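Local atomic coordinates of polynucleotide 5'-triphosphatase (Acanthamoeba polyphaga mimivirus, PDB entry 3BGY), a protein that removes the terminal phosphate from the 5'-triphosphate end of mRNA, being the N-terminal triphosphatase domain of a multifunctional viral capping enzyme. Residues S106-L116 with K161-Y172. Residues are numbered along the deposited sequence; the frame is centred on the assembly and turned at random.
Sequences SNDISRYIVSL and KPKITGSERIMY
S106 opens the helix against I170, its CB 3.9 Å from I170 CD1, while its hydroxyl donates to a water that also bonds G166 O and E168 O. At N107 the side chain, CG anti to the backbone N (chi1 -162°), brings ND2 over the loop, 3.3 Å from G166 CA and beside I164 CG2; a second water links ND2 to I164 O. I109 sets CD1 3.5 Å from Y172 OH, and its CG2 meets I170 CD1. Next to it, S110 is wedged between two isoleucines: CB faces both I164 CG2 and CD1, and in the conformer modelled here OG lies 3.8 Å from I170 CD1. In that conformer a third water joins the hydroxyl to E168 OE1, whose carboxylate grips the loop from within, taking T165 N on OE2 and G166 N on OE1, both through syn lone pairs. V114 lies antiparallel alongside I164, V114 CG1 3.9 Å from I164 CD1. K161 stretches its extended chain so that NZ donates hydrogen bonds to V114 O (2.7 Å) and, at 3.1 Å, to L116 O. Helix 106-115 is thus packed across strand 169-172 at 72° and held by the loop 161-168 that leads into that strand, on the outside of the antiparallel barrel of a tunnel-type RNA triphosphatase.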
ATOM      1  N   SER A 106      19.891 -13.604   5.791  1.00 22.79           N
ATOM      2  CA  SER A 106      19.123 -12.360   5.762  1.00 22.96           C
ATOM      3  C   SER A 106      20.009 -11.149   5.398  1.00 21.45           C
ATOM      4  O   SER A 106      19.555 -10.218   4.721  1.00 20.92           O
ATOM      5  CB  SER A 106      18.363 -12.135   7.068  1.00 29.63           C
ATOM      6  OG  SER A 106      19.223 -11.740   8.095  1.00 30.15           O
ATOM      7  N   ASN A 107      21.293 -11.207   5.770  1.00 20.22           N
ATOM      8  CA  ASN A 107      22.237 -10.135   5.437  1.00 23.59           C
ATOM      9  C   ASN A 107      22.501 -10.101   3.932  1.00 18.96           C
ATOM     10  O   ASN A 107      22.594  -9.013   3.365  1.00 22.85           O
ATOM     11  CB  ASN A 107      23.558 -10.290   6.194  1.00 28.74           C
ATOM     12  CG  ASN A 107      24.366  -9.003   6.213  1.00 36.10           C
ATOM     13  OD1 ASN A 107      25.425  -8.918   5.601  1.00 49.06           O
ATOM     14  ND2 ASN A 107      23.858  -7.995   6.908  1.00 42.08           N
ATOM     15  N   ASP A 108      22.554 -11.282   3.299  1.00 20.70           N
ATOM     16  CA  ASP A 108      22.749 -11.420   1.838  1.00 20.62           C
ATOM     17  C   ASP A 108      21.537 -10.844   1.119  1.00 20.78           C
ATOM     18  O   ASP A 108      21.679 -10.192   0.082  1.00 24.15           O
ATOM     19  CB  ASP A 108      22.862 -12.890   1.406  1.00 24.23           C
ATOM     20  CG  ASP A 108      24.247 -13.498   1.676  1.00 32.85           C
ATOM     21  OD1 ASP A 108      25.211 -12.741   1.891  1.00 30.43           O
ATOM     22  OD2 ASP A 108      24.349 -14.739   1.657  1.00 34.62           O
ATOM     23  N   ILE A 109      20.347 -11.107   1.674  1.00 20.02           N
ATOM     24  CA  ILE A 109      19.105 -10.599   1.105  1.00 18.84           C
ATOM     25  C   ILE A 109      19.015  -9.073   1.234  1.00 16.26           C
ATOM     26  O   ILE A 109      18.709  -8.390   0.238  1.00 21.19           O
ATOM     27  CB  ILE A 109      17.847 -11.288   1.734  1.00 14.64           C
ATOM     28  CG1 ILE A 109      17.881 -12.783   1.441  1.00 17.53           C
ATOM     29  CG2 ILE A 109      16.525 -10.616   1.191  1.00 17.96           C
ATOM     30  CD1 ILE A 109      16.847 -13.641   2.161  1.00 19.86           C
ATOM     31  N   SER A 110      19.327  -8.535   2.412  0.50 17.31           N
ATOM     32  CA  SER A 110      19.280  -7.087   2.633  0.50 15.60           C
ATOM     33  C   SER A 110      20.249  -6.331   1.730  0.50 18.13           C
ATOM     34  O   SER A 110      19.880  -5.336   1.106  0.50 14.08           O
ATOM     35  CB  SER A 110      19.588  -6.736   4.082  0.50 16.48           C
ATOM     36  OG  SER A 110      18.606  -7.248   4.952  0.50 13.19           O
ATOM     37  N   ARG A 111      21.439  -6.904   1.552  1.00 19.79           N
ATOM     38  CA  ARG A 111      22.480  -6.264   0.733  1.00 19.01           C
ATOM     39  C   ARG A 111      22.052  -6.260  -0.737  1.00 19.43           C
ATOM     40  O   ARG A 111      22.229  -5.256  -1.418  1.00 22.20           O
ATOM     41  CB  ARG A 111      23.821  -6.965   0.943  1.00 20.48           C
ATOM     42  CG  ARG A 111      24.525  -6.467   2.191  1.00 24.60           C
ATOM     43  CD  ARG A 111      25.861  -7.180   2.378  1.00 36.20           C
ATOM     44  NE  ARG A 111      25.668  -8.579   2.740  1.00 43.48           N
ATOM     45  CZ  ARG A 111      26.623  -9.507   2.741  1.00 51.56           C
ATOM     46  NH1 ARG A 111      27.862  -9.199   2.383  1.00 38.24           N
ATOM     47  NH2 ARG A 111      26.343 -10.730   3.172  1.00 48.08           N
ATOM     48  N   TYR A 112      21.385  -7.334  -1.159  1.00 19.24           N
ATOM     49  CA  TYR A 112      20.865  -7.459  -2.523  1.00 22.33           C
ATOM     50  C   TYR A 112      19.748  -6.436  -2.709  1.00 21.95           C
ATOM     51  O   TYR A 112      19.733  -5.699  -3.696  1.00 20.87           O
ATOM     52  CB  TYR A 112      20.346  -8.882  -2.818  1.00 21.94           C
ATOM     53  CG  TYR A 112      19.613  -9.033  -4.164  1.00 27.78           C
ATOM     54  CD1 TYR A 112      20.332  -9.158  -5.380  1.00 37.38           C
ATOM     55  CD2 TYR A 112      18.192  -9.015  -4.230  1.00 33.38           C
ATOM     56  CE1 TYR A 112      19.650  -9.262  -6.635  1.00 38.05           C
ATOM     57  CE2 TYR A 112      17.505  -9.111  -5.484  1.00 33.74           C
ATOM     58  CZ  TYR A 112      18.243  -9.234  -6.668  1.00 39.46           C
ATOM     59  OH  TYR A 112      17.575  -9.327  -7.869  1.00 53.83           O
ATOM     60  N   ILE A 113      18.847  -6.353  -1.726  1.00 19.18           N
ATOM     61  CA  ILE A 113      17.727  -5.408  -1.811  1.00 18.17           C
ATOM     62  C   ILE A 113      18.166  -3.936  -1.940  1.00 20.52           C
ATOM     63  O   ILE A 113      17.680  -3.224  -2.835  1.00 20.50           O
ATOM     64  CB  ILE A 113      16.695  -5.647  -0.642  1.00 16.12           C
ATOM     65  CG1 ILE A 113      16.052  -7.023  -0.791  1.00 20.90           C
ATOM     66  CG2 ILE A 113      15.599  -4.560  -0.601  1.00 19.51           C
ATOM     67  CD1 ILE A 113      15.218  -7.250  -2.078  1.00 24.36           C
ATOM     68  N   VAL A 114      19.108  -3.494  -1.109  1.00 19.88           N
ATOM     69  CA  VAL A 114      19.587  -2.113  -1.199  1.00 19.38           C
ATOM     70  C   VAL A 114      20.492  -1.853  -2.418  1.00 22.50           C
ATOM     71  O   VAL A 114      20.762  -0.697  -2.742  1.00 27.59           O
ATOM     72  CB  VAL A 114      20.277  -1.588   0.104  1.00 24.22           C
ATOM     73  CG1 VAL A 114      19.303  -1.624   1.267  1.00 28.21           C
ATOM     74  CG2 VAL A 114      21.566  -2.361   0.426  1.00 23.20           C
ATOM     75  N   SER A 115      20.904  -2.917  -3.109  1.00 25.57           N
ATOM     76  CA  SER A 115      21.768  -2.787  -4.294  1.00 28.57           C
ATOM     77  C   SER A 115      20.961  -2.548  -5.564  1.00 29.26           C
ATOM     78  O   SER A 115      21.503  -2.067  -6.558  1.00 24.55           O
ATOM     79  CB  SER A 115      22.643  -4.039  -4.481  1.00 30.67           C
ATOM     80  OG  SER A 115      21.955  -5.087  -5.168  1.00 30.38           O
ATOM     81  N   LEU A 116      19.674  -2.905  -5.532  1.00 19.67           N
ATOM     82  CA  LEU A 116      18.800  -2.746  -6.681  1.00 19.54           C
ATOM     83  C   LEU A 116      18.560  -1.316  -7.086  1.00 19.29           C
ATOM     84  O   LEU A 116      18.397  -0.427  -6.254  1.00 19.77           O
ATOM     85  CB  LEU A 116      17.439  -3.446  -6.457  1.00 19.92           C
ATOM     86  CG  LEU A 116      17.394  -4.981  -6.413  1.00 21.92           C
ATOM     87  CD1 LEU A 116      15.969  -5.459  -6.125  1.00 22.15           C
ATOM     88  CD2 LEU A 116      17.871  -5.555  -7.753  1.00 20.41           C
ATOM     89  N   LYS A 161      21.793   5.777   0.616  1.00 47.92           N
ATOM     90  CA  LYS A 161      20.861   4.700   0.991  1.00 48.39           C
ATOM     91  C   LYS A 161      21.078   4.259   2.445  1.00 43.82           C
ATOM     92  O   LYS A 161      22.130   4.553   3.015  1.00 46.84           O
ATOM     93  CB  LYS A 161      21.031   3.505   0.040  1.00 44.42           C
ATOM     94  CG  LYS A 161      20.169   3.592  -1.210  1.00 40.72           C
ATOM     95  CD  LYS A 161      20.330   2.345  -2.049  1.00 40.15           C
ATOM     96  CE  LYS A 161      19.883   2.555  -3.483  1.00 37.85           C
ATOM     97  NZ  LYS A 161      20.129   1.350  -4.319  1.00 37.29           N
ATOM     98  N   PRO A 162      20.067   3.610   3.090  1.00 45.52           N
ATOM     99  CA  PRO A 162      20.296   3.195   4.483  1.00 39.52           C
ATOM    100  C   PRO A 162      21.336   2.084   4.650  1.00 33.38           C
ATOM    101  O   PRO A 162      21.420   1.158   3.839  1.00 38.90           O
ATOM    102  CB  PRO A 162      18.913   2.756   4.939  1.00 39.84           C
ATOM    103  CG  PRO A 162      18.263   2.273   3.693  1.00 46.11           C
ATOM    104  CD  PRO A 162      18.668   3.329   2.701  1.00 38.10           C
ATOM    105  N   LYS A 163      22.130   2.205   5.702  1.00 28.15           N
ATOM    106  CA  LYS A 163      23.183   1.248   5.984  1.00 34.01           C
ATOM    107  C   LYS A 163      22.680  -0.053   6.583  1.00 23.73           C
ATOM    108  O   LYS A 163      21.901  -0.046   7.533  1.00 25.18           O
ATOM    109  CB  LYS A 163      24.279   1.863   6.874  1.00 36.65           C
ATOM    110  CG  LYS A 163      23.798   2.779   8.000  1.00 45.74           C
ATOM    111  CD  LYS A 163      24.330   2.366   9.368  1.00 43.69           C
ATOM    112  CE  LYS A 163      23.740   3.234  10.475  1.00 43.64           C
ATOM    113  NZ  LYS A 163      23.923   2.629  11.826  1.00 43.86           N
ATOM    114  N   ILE A 164      23.111  -1.161   5.984  1.00 28.82           N
ATOM    115  CA  ILE A 164      22.751  -2.494   6.463  1.00 26.37           C
ATOM    116  C   ILE A 164      23.683  -2.860   7.616  1.00 31.57           C
ATOM    117  O   ILE A 164      24.899  -2.947   7.434  1.00 30.97           O
ATOM    118  CB  ILE A 164      22.816  -3.548   5.317  1.00 29.97           C
ATOM    119  CG1 ILE A 164      21.779  -3.213   4.228  1.00 29.01           C
ATOM    120  CG2 ILE A 164      22.617  -4.977   5.851  1.00 27.61           C
ATOM    121  CD1 ILE A 164      20.336  -2.956   4.763  1.00 23.71           C
ATOM    122  N   THR A 165      23.107  -3.006   8.809  1.00 25.75           N
ATOM    123  CA  THR A 165      23.883  -3.367   9.997  1.00 26.93           C
ATOM    124  C   THR A 165      23.873  -4.874  10.230  1.00 31.17           C
ATOM    125  O   THR A 165      24.774  -5.421  10.876  1.00 32.68           O
ATOM    126  CB  THR A 165      23.359  -2.669  11.289  1.00 28.95           C
ATOM    127  OG1 THR A 165      22.076  -3.190  11.649  1.00 28.84           O
ATOM    128  CG2 THR A 165      23.256  -1.143  11.098  1.00 31.40           C
ATOM    129  N   GLY A 166      22.860  -5.537   9.684  1.00 32.25           N
ATOM    130  CA  GLY A 166      22.709  -6.972   9.859  1.00 31.40           C
ATOM    131  C   GLY A 166      21.606  -7.328  10.853  1.00 29.63           C
ATOM    132  O   GLY A 166      21.271  -8.502  11.011  1.00 35.35           O
ATOM    133  N   SER A 167      21.051  -6.327  11.533  1.00 23.97           N
ATOM    134  CA  SER A 167      19.990  -6.551  12.514  1.00 27.78           C
ATOM    135  C   SER A 167      18.600  -6.177  11.964  1.00 26.65           C
ATOM    136  O   SER A 167      17.635  -5.982  12.719  1.00 30.42           O
ATOM    137  CB  SER A 167      20.282  -5.771  13.803  1.00 37.16           C
ATOM    138  OG  SER A 167      20.039  -4.384  13.635  1.00 42.73           O
ATOM    139  N   GLU A 168      18.524  -6.023  10.649  1.00 20.31           N
ATOM    140  CA  GLU A 168      17.251  -5.682   9.983  1.00 22.74           C
ATOM    141  C   GLU A 168      16.290  -6.862  10.002  1.00 22.55           C
ATOM    142  O   GLU A 168      16.729  -8.024   9.962  1.00 20.66           O
ATOM    143  CB  GLU A 168      17.485  -5.333   8.501  1.00 19.89           C
ATOM    144  CG  GLU A 168      18.203  -4.008   8.231  1.00 23.65           C
ATOM    145  CD  GLU A 168      19.695  -4.032   8.542  1.00 25.02           C
ATOM    146  OE1 GLU A 168      20.302  -5.125   8.486  1.00 25.80           O
ATOM    147  OE2 GLU A 168      20.249  -2.951   8.841  1.00 27.87           O
ATOM    148  N   ARG A 169      14.993  -6.554  10.091  1.00 14.56           N
ATOM    149  CA  ARG A 169      13.950  -7.569  10.007  1.00 13.07           C
ATOM    150  C   ARG A 169      13.475  -7.551   8.543  1.00 13.61           C
ATOM    151  O   ARG A 169      13.599  -6.517   7.869  1.00 18.33           O
ATOM    152  CB  ARG A 169      12.766  -7.240  10.940  1.00 15.15           C
ATOM    153  CG  ARG A 169      13.051  -7.362  12.448  1.00 21.88           C
ATOM    154  CD  ARG A 169      11.883  -6.744  13.249  1.00 23.90           C
ATOM    155  NE  ARG A 169      11.879  -7.009  14.705  1.00 20.69           N
ATOM    156  CZ  ARG A 169      12.614  -6.341  15.595  1.00 23.07           C
ATOM    157  NH1 ARG A 169      13.438  -5.376  15.203  1.00 27.62           N
ATOM    158  NH2 ARG A 169      12.452  -6.567  16.901  1.00 24.86           N
ATOM    159  N   ILE A 170      13.042  -8.688   8.009  1.00 14.07           N
ATOM    160  CA  ILE A 170      12.546  -8.700   6.630  1.00 13.25           C
ATOM    161  C   ILE A 170      11.146  -9.299   6.578  1.00 15.83           C
ATOM    162  O   ILE A 170      10.847 -10.270   7.279  1.00 16.27           O
ATOM    163  CB  ILE A 170      13.451  -9.483   5.658  1.00 15.93           C
ATOM    164  CG1 ILE A 170      14.902  -9.020   5.793  1.00 16.74           C
ATOM    165  CG2 ILE A 170      13.017  -9.223   4.200  1.00 16.46           C
ATOM    166  CD1 ILE A 170      15.875  -9.939   5.101  1.00 19.48           C
ATOM    167  N   MET A 171      10.292  -8.694   5.761  0.50 13.46           N
ATOM    168  CA  MET A 171       8.930  -9.178   5.573  0.50 15.14           C
ATOM    169  C   MET A 171       8.648  -9.285   4.079  0.50 12.57           C
ATOM    170  O   MET A 171       9.111  -8.448   3.285  0.50 13.01           O
ATOM    171  CB  MET A 171       7.921  -8.252   6.254  0.50 18.51           C
ATOM    172  CG  MET A 171       6.468  -8.693   6.120  0.50 18.92           C
ATOM    173  SD  MET A 171       5.388  -7.544   6.929  0.50 25.09           S
ATOM    174  CE  MET A 171       5.902  -5.977   6.150  0.50 25.69           C
ATOM    175  N   TYR A 172       7.931 -10.346   3.714  1.00 10.91           N
ATOM    176  CA  TYR A 172       7.564 -10.621   2.322  1.00 15.91           C
ATOM    177  C   TYR A 172       6.070 -10.609   2.152  1.00 15.89           C
ATOM    178  O   TYR A 172       5.350 -11.142   2.988  1.00 15.48           O
ATOM    179  CB  TYR A 172       8.065 -11.995   1.894  1.00 12.21           C
ATOM    180  CG  TYR A 172       9.546 -12.154   2.101  1.00 13.25           C
ATOM    181  CD1 TYR A 172      10.455 -11.698   1.130  1.00 16.28           C
ATOM    182  CD2 TYR A 172      10.059 -12.689   3.308  1.00 15.85           C
ATOM    183  CE1 TYR A 172      11.837 -11.767   1.350  1.00 14.60           C
ATOM    184  CE2 TYR A 172      11.476 -12.760   3.542  1.00 13.92           C
ATOM    185  CZ  TYR A 172      12.336 -12.296   2.549  1.00 19.80           C
ATOM    186  OH  TYR A 172      13.685 -12.362   2.724  1.00 19.80           O
TER
HETATM  187  O   HOH W   1      19.100  -9.087   8.991  1.00 25.02           O
HETATM  188  O   HOH W   2      26.074  -5.714   6.336  1.00 46.63           O
HETATM  189  O   HOH W   3      20.265  -7.530   7.192  1.00 26.32           O
HETATM  190  O   HOH W   4      19.869   2.336  -6.735  1.00 43.42           O